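Local coordinates for VgrG protein (Vibrio cholerae, PDB 4DTH) that probably cross-links G-actin as a toxin domain and binds ATP with magnesium ions, at residues A[22-34]-A[164-178]. Residues are numbered along the deposited sequence; the frame is centred on the assembly and turned at random. Where two conformers were deposited one is given.
With MG (magnesium ion), chain D; MG (magnesium ion), chain E; ATP (adenosine-5'-triphosphate), chain B; SO4 (sulfate ion), chain I.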
loop_
_atom_site.group_PDB
_atom_site.type_symbol
_atom_site.label_atom_id
_atom_site.label_comp_id
_atom_site.label_asym_id
_atom_site.label_seq_id
_atom_site.Cartn_x
_atom_site.Cartn_y
_atom_site.Cartn_z
ATOM N N LYS A 22 0.198 -14.324 -12.325
ATOM C CA LYS A 22 -1.155 -14.310 -11.778
ATOM C C LYS A 22 -1.203 -13.290 -10.634
ATOM O O LYS A 22 -0.466 -12.302 -10.667
ATOM C CB LYS A 22 -1.544 -15.723 -11.280
ATOM C CG LYS A 22 -1.590 -16.796 -12.376
ATOM C CD LYS A 22 -1.694 -18.188 -11.773
ATOM C CE LYS A 22 -0.351 -18.775 -11.406
ATOM N NZ LYS A 22 -0.486 -19.917 -10.470
ATOM N N SER A 23 -2.035 -13.556 -9.614
ATOM C CA SER A 23 -2.157 -12.662 -8.466
ATOM C C SER A 23 -0.878 -12.569 -7.654
ATOM O O SER A 23 -0.138 -13.552 -7.547
ATOM C CB SER A 23 -3.341 -13.033 -7.584
ATOM O OG SER A 23 -3.198 -14.343 -7.065
ATOM N N SER A 24 -0.606 -11.370 -7.115
ATOM C CA SER A 24 0.600 -11.108 -6.335
ATOM C C SER A 24 0.287 -10.556 -4.949
ATOM O O SER A 24 -0.807 -10.030 -4.718
ATOM C CB SER A 24 1.504 -10.140 -7.086
ATOM O OG SER A 24 0.763 -8.977 -7.415
ATOM N N ILE A 25 1.261 -10.666 -4.028
ATOM C CA ILE A 25 1.087 -10.168 -2.677
ATOM C C ILE A 25 2.366 -9.528 -2.158
ATOM O O ILE A 25 3.459 -10.043 -2.394
ATOM C CB ILE A 25 0.526 -11.259 -1.710
ATOM C CG1 ILE A 25 0.152 -10.681 -0.324
ATOM C CG2 ILE A 25 1.464 -12.475 -1.591
ATOM C CD1 ILE A 25 -0.955 -11.396 0.405
ATOM N N GLY A 26 2.187 -8.421 -1.458
ATOM C CA GLY A 26 3.240 -7.698 -0.764
ATOM C C GLY A 26 2.805 -7.460 0.663
ATOM O O GLY A 26 1.604 -7.474 0.955
ATOM N N ILE A 27 3.768 -7.289 1.575
ATOM C CA ILE A 27 3.453 -7.066 2.988
ATOM C C ILE A 27 4.235 -5.871 3.532
ATOM O O ILE A 27 5.327 -5.569 3.048
ATOM C CB ILE A 27 3.623 -8.333 3.888
ATOM C CG1 ILE A 27 5.104 -8.820 3.923
ATOM C CG2 ILE A 27 2.645 -9.467 3.485
ATOM C CD1 ILE A 27 5.446 -9.891 5.011
ATOM N N GLU A 28 3.656 -5.195 4.526
ATOM C CA GLU A 28 4.240 -4.049 5.225
ATOM C C GLU A 28 4.219 -4.404 6.681
ATOM O O GLU A 28 3.202 -4.886 7.189
ATOM C CB GLU A 28 3.451 -2.765 4.964
ATOM C CG GLU A 28 3.579 -2.260 3.542
ATOM C CD GLU A 28 2.553 -1.205 3.178
ATOM O OE1 GLU A 28 1.338 -1.511 3.199
ATOM O OE2 GLU A 28 2.969 -0.067 2.876
ATOM N N ASN A 29 5.351 -4.228 7.352
ATOM C CA ASN A 29 5.502 -4.685 8.717
ATOM C C ASN A 29 6.295 -3.686 9.560
ATOM O O ASN A 29 7.528 -3.640 9.478
ATOM C CB ASN A 29 6.235 -6.034 8.616
ATOM C CG ASN A 29 6.414 -6.820 9.875
ATOM O OD1 ASN A 29 7.346 -7.629 9.978
ATOM N ND2 ASN A 29 5.513 -6.660 10.809
ATOM N N GLU A 30 5.572 -2.885 10.364
ATOM C CA GLU A 30 6.198 -1.880 11.225
ATOM C C GLU A 30 6.752 -2.557 12.476
ATOM O O GLU A 30 6.060 -3.336 13.122
ATOM C CB GLU A 30 5.206 -0.764 11.575
ATOM C CG GLU A 30 5.838 0.480 12.178
ATOM C CD GLU A 30 4.838 1.522 12.647
ATOM O OE1 GLU A 30 5.265 2.669 12.896
ATOM O OE2 GLU A 30 3.632 1.201 12.754
ATOM N N LEU A 31 8.010 -2.293 12.788
ATOM C CA LEU A 31 8.661 -2.913 13.942
ATOM C C LEU A 31 8.466 -2.106 15.218
ATOM O O LEU A 31 8.367 -0.878 15.172
ATOM C CB LEU A 31 10.164 -3.089 13.677
ATOM C CG LEU A 31 10.592 -3.890 12.444
ATOM C CD1 LEU A 31 12.078 -3.955 12.358
ATOM C CD2 LEU A 31 10.002 -5.318 12.436
ATOM N N ALA A 32 8.418 -2.805 16.364
ATOM C CA ALA A 32 8.361 -2.172 17.681
ATOM C C ALA A 32 9.672 -2.456 18.397
ATOM O O ALA A 32 10.280 -3.512 18.185
ATOM C CB ALA A 32 7.198 -2.722 18.496
ATOM N N GLY A 33 10.101 -1.508 19.220
ATOM C CA GLY A 33 11.293 -1.657 20.045
ATOM C C GLY A 33 12.489 -0.831 19.643
ATOM O O GLY A 33 13.487 -0.821 20.370
ATOM N N LEU A 34 12.429 -0.178 18.469
ATOM C CA LEU A 34 13.539 0.634 17.975
ATOM C C LEU A 34 13.061 1.732 17.046
ATOM O O LEU A 34 11.892 1.761 16.632
ATOM C CB LEU A 34 14.620 -0.240 17.267
ATOM C CG LEU A 34 14.214 -1.058 16.019
ATOM C CD1 LEU A 34 14.061 -0.189 14.786
ATOM C CD2 LEU A 34 15.284 -2.046 15.661
ATOM N N GLN A 164 15.153 -4.426 24.999
ATOM C CA GLN A 164 14.021 -4.779 24.140
ATOM C C GLN A 164 14.302 -5.905 23.170
ATOM O O GLN A 164 15.391 -5.985 22.594
ATOM C CB GLN A 164 13.551 -3.577 23.286
ATOM C CG GLN A 164 12.840 -2.489 24.060
ATOM C CD GLN A 164 13.768 -1.358 24.418
ATOM O OE1 GLN A 164 14.952 -1.553 24.741
ATOM N NE2 GLN A 164 13.222 -0.149 24.428
ATOM N N THR A 165 13.274 -6.721 22.931
ATOM C CA THR A 165 13.255 -7.697 21.858
ATOM C C THR A 165 12.499 -6.953 20.751
ATOM O O THR A 165 11.455 -6.338 21.022
ATOM C CB THR A 165 12.555 -8.996 22.278
ATOM O OG1 THR A 165 13.328 -9.593 23.315
ATOM C CG2 THR A 165 12.414 -9.992 21.118
ATOM N N ILE A 166 13.051 -6.956 19.535
ATOM C CA ILE A 166 12.425 -6.294 18.386
ATOM C C ILE A 166 11.294 -7.186 17.911
ATOM O O ILE A 166 11.500 -8.369 17.650
ATOM C CB ILE A 166 13.454 -5.921 17.291
ATOM C CG1 ILE A 166 14.570 -5.005 17.872
ATOM C CG2 ILE A 166 12.775 -5.283 16.065
ATOM C CD1 ILE A 166 14.091 -3.803 18.751
ATOM N N THR A 167 10.081 -6.619 17.883
ATOM C CA THR A 167 8.858 -7.357 17.624
ATOM C C THR A 167 7.996 -6.819 16.497
ATOM O O THR A 167 8.204 -5.720 15.998
ATOM C CB THR A 167 8.025 -7.470 18.932
ATOM O OG1 THR A 167 7.702 -6.147 19.378
ATOM C CG2 THR A 167 8.769 -8.261 20.057
ATOM N N MET A 168 7.005 -7.623 16.116
ATOM C CA MET A 168 6.008 -7.282 15.098
ATOM C C MET A 168 4.632 -7.676 15.633
ATOM O O MET A 168 4.541 -8.554 16.500
ATOM C CB MET A 168 6.333 -7.922 13.738
ATOM C CG MET A 168 6.926 -9.288 13.833
ATOM S SD MET A 168 7.796 -9.818 12.363
ATOM C CE MET A 168 9.431 -9.139 12.632
ATOM N N THR A 169 3.570 -6.976 15.192
ATOM C CA THR A 169 2.205 -7.199 15.694
ATOM C C THR A 169 1.162 -6.917 14.603
ATOM O O THR A 169 1.451 -6.085 13.739
ATOM C CB THR A 169 2.014 -6.378 16.994
ATOM O OG1 THR A 169 0.904 -6.865 17.749
ATOM C CG2 THR A 169 1.915 -4.867 16.757
ATOM N N PRO A 170 -0.054 -7.546 14.617
ATOM C CA PRO A 170 -1.041 -7.260 13.552
ATOM C C PRO A 170 -1.347 -5.785 13.320
ATOM O O PRO A 170 -1.492 -5.394 12.162
ATOM C CB PRO A 170 -2.279 -8.049 13.997
ATOM C CG PRO A 170 -1.715 -9.197 14.763
ATOM C CD PRO A 170 -0.570 -8.584 15.534
ATOM N N SER A 171 -1.390 -4.956 14.395
ATOM C CA SER A 171 -1.621 -3.513 14.249
ATOM C C SER A 171 -0.511 -2.791 13.470
ATOM O O SER A 171 -0.739 -1.686 12.988
ATOM C CB SER A 171 -1.888 -2.836 15.599
ATOM O OG SER A 171 -0.754 -2.794 16.448
ATOM N N GLY A 172 0.671 -3.408 13.349
ATOM C CA GLY A 172 1.757 -2.828 12.560
ATOM C C GLY A 172 1.849 -3.449 11.177
ATOM O O GLY A 172 2.780 -3.153 10.423
ATOM N N GLN A 173 0.869 -4.300 10.819
ATOM C CA GLN A 173 0.903 -5.045 9.568
ATOM C C GLN A 173 -0.199 -4.771 8.563
ATOM O O GLN A 173 -1.376 -4.672 8.922
ATOM C CB GLN A 173 0.956 -6.551 9.864
ATOM C CG GLN A 173 2.242 -6.972 10.586
ATOM C CD GLN A 173 2.286 -8.422 11.003
ATOM O OE1 GLN A 173 1.267 -9.071 11.271
ATOM N NE2 GLN A 173 3.493 -8.943 11.139
ATOM N N GLN A 174 0.192 -4.716 7.286
ATOM C CA GLN A 174 -0.730 -4.622 6.151
ATOM C C GLN A 174 -0.292 -5.607 5.087
ATOM O O GLN A 174 0.855 -6.056 5.084
ATOM C CB GLN A 174 -0.763 -3.218 5.530
ATOM C CG GLN A 174 -1.584 -2.209 6.318
ATOM C CD GLN A 174 -0.693 -1.418 7.220
ATOM O OE1 GLN A 174 0.224 -0.719 6.777
ATOM N NE2 GLN A 174 -0.935 -1.526 8.513
ATOM N N ALA A 175 -1.212 -5.931 4.174
ATOM C CA ALA A 175 -0.930 -6.762 3.022
ATOM C C ALA A 175 -1.531 -6.064 1.814
ATOM O O ALA A 175 -2.592 -5.436 1.926
ATOM C CB ALA A 175 -1.548 -8.142 3.188
ATOM N N THR A 176 -0.843 -6.156 0.668
ATOM C CA THR A 176 -1.294 -5.595 -0.600
ATOM C C THR A 176 -1.404 -6.727 -1.600
ATOM O O THR A 176 -0.440 -7.468 -1.789
ATOM C CB THR A 176 -0.408 -4.419 -1.042
ATOM O OG1 THR A 176 -0.523 -3.376 -0.065
ATOM C CG2 THR A 176 -0.791 -3.870 -2.416
ATOM N N VAL A 177 -2.580 -6.867 -2.224
ATOM C CA VAL A 177 -2.865 -7.913 -3.205
ATOM C C VAL A 177 -3.027 -7.266 -4.575
ATOM O O VAL A 177 -3.750 -6.279 -4.706
ATOM C CB VAL A 177 -4.119 -8.745 -2.790
ATOM C CG1 VAL A 177 -4.614 -9.658 -3.921
ATOM C CG2 VAL A 177 -3.857 -9.550 -1.516
ATOM N N GLY A 178 -2.371 -7.844 -5.579
ATOM C CA GLY A 178 -2.493 -7.399 -6.960
ATOM C C GLY A 178 -3.186 -8.455 -7.788
ATOM O O GLY A 178 -2.823 -9.628 -7.702
HETATM MG MG MG D . 0.181 0.647 4.679
HETATM MG MG MG E . 5.144 1.291 2.941
HETATM P PG ATP B . 1.063 4.650 0.583
HETATM O O1G ATP B . -0.083 3.810 1.051
HETATM O O2G ATP B . 0.702 5.408 -0.664
HETATM O O3G ATP B . 1.510 5.634 1.625
HETATM P PB ATP B . 3.655 3.731 -0.275
HETATM O O1B ATP B . 3.706 4.678 -1.408
HETATM O O2B ATP B . 4.578 4.230 0.810
HETATM O O3B ATP B . 2.264 3.642 0.252
HETATM P PA ATP B . 3.851 1.485 -1.987
HETATM O O1A ATP B . 2.972 2.267 -2.882
HETATM O O2A ATP B . 5.170 1.246 -2.727
HETATM O O3A ATP B . 4.119 2.271 -0.751
HETATM O "O5'" ATP B . 3.120 0.102 -1.628
HETATM C "C5'" ATP B . 3.935 -0.893 -0.987
HETATM C "C4'" ATP B . 3.213 -2.204 -0.822
HETATM O "O4'" ATP B . 2.731 -2.676 -2.113
HETATM C "C3'" ATP B . 4.102 -3.328 -0.289
HETATM O "O3'" ATP B . 3.392 -4.233 0.555
HETATM C "C2'" ATP B . 4.565 -3.998 -1.575
HETATM O "O2'" ATP B . 5.096 -5.300 -1.391
HETATM C "C1'" ATP B . 3.261 -3.973 -2.346
HETATM N N9 ATP B . 3.349 -4.215 -3.788
HETATM C C8 ATP B . 4.070 -3.500 -4.705
HETATM N N7 ATP B . 3.947 -3.946 -5.932
HETATM C C5 ATP B . 3.089 -5.031 -5.813
HETATM C C6 ATP B . 2.545 -5.931 -6.751
HETATM N N6 ATP B . 2.796 -5.884 -8.066
HETATM N N1 ATP B . 1.706 -6.886 -6.290
HETATM C C2 ATP B . 1.432 -6.933 -4.983
HETATM N N3 ATP B . 1.879 -6.144 -4.009
HETATM C C4 ATP B . 2.715 -5.204 -4.487
HETATM S S SO4 I . -2.631 -5.798 17.945
HETATM O O1 SO4 I . -3.653 -6.211 16.969
HETATM O O2 SO4 I . -2.402 -6.891 18.893
HETATM O O3 SO4 I . -1.374 -5.508 17.253
HETATM O O4 SO4 I . -3.095 -4.597 18.659
HETATM O O HOH W 1 1.011 -4.002 2.177
HETATM O O HOH W 2 4.323 -5.396 12.862
#
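The carboxylate of Glu28 and the amide of Gln174 stand on the same face of the two strands and cross obliquely, their planes 79° apart, with Glu28 OE1 lying beside Gln174 CB and a magnesium ion at the oxygen end of each group. Glu28 OE2 binds one ion at 2.6 Å, and Gln174 OE1 binds the other at 2.5 Å. Glu90 adds to the first site; Glu351 joins the second, which Glu28 OE1 approaches at a longer 2.9 Å, so the carboxylate is shared by two ions. Gln174 bends at chi2 (96°), which folds its amide back toward the metal, and its neutral oxygen adds a ligand without further charge. A water bonded to Glu28 OE1, Thr176 OG1 and ATP O3' ties Glu28 and Thr176 to the ribose.

Beneath these groups runs an antiparallel ladder, strand 24-30 against 173-178, with paired bonds at Ser24–Gly178, Gly26–Thr176 and Glu28–Gln174. Its ATP-facing side carries those residues: Ser24 OG donates to adenine N1 at 2.6 Å, while Gly26, lacking a side chain, lets ATP O2' come within 3.1 Å of its CA. The opposite face is apolar from Ile25 to Ile27, where the small methyl of Ala175 packs against both and Ile25 CD1 meets Val177 CG2 at 3.9 Å; polar Asn29 and Gln173 follow. Strand 85-97 flanks strand 24-30 on its other edge.

Past Glu30, whose N bonds Gly172 O almost straight (179°), the chain at 169-172 loops out; Thr169 OG1 and Ser171 N and OG all bond O3 of a sulfate, probably from the crystallisation liquor. Pairing resumes at Ala32 and Thr167. There the flexible thioether of Met168 lies alongside Leu31, and Ile166 CD1 fits against Leu34 CD2 at 3.7 Å, with Phe118 of helix 101-124 packing on Leu31, Leu34 and Ile166.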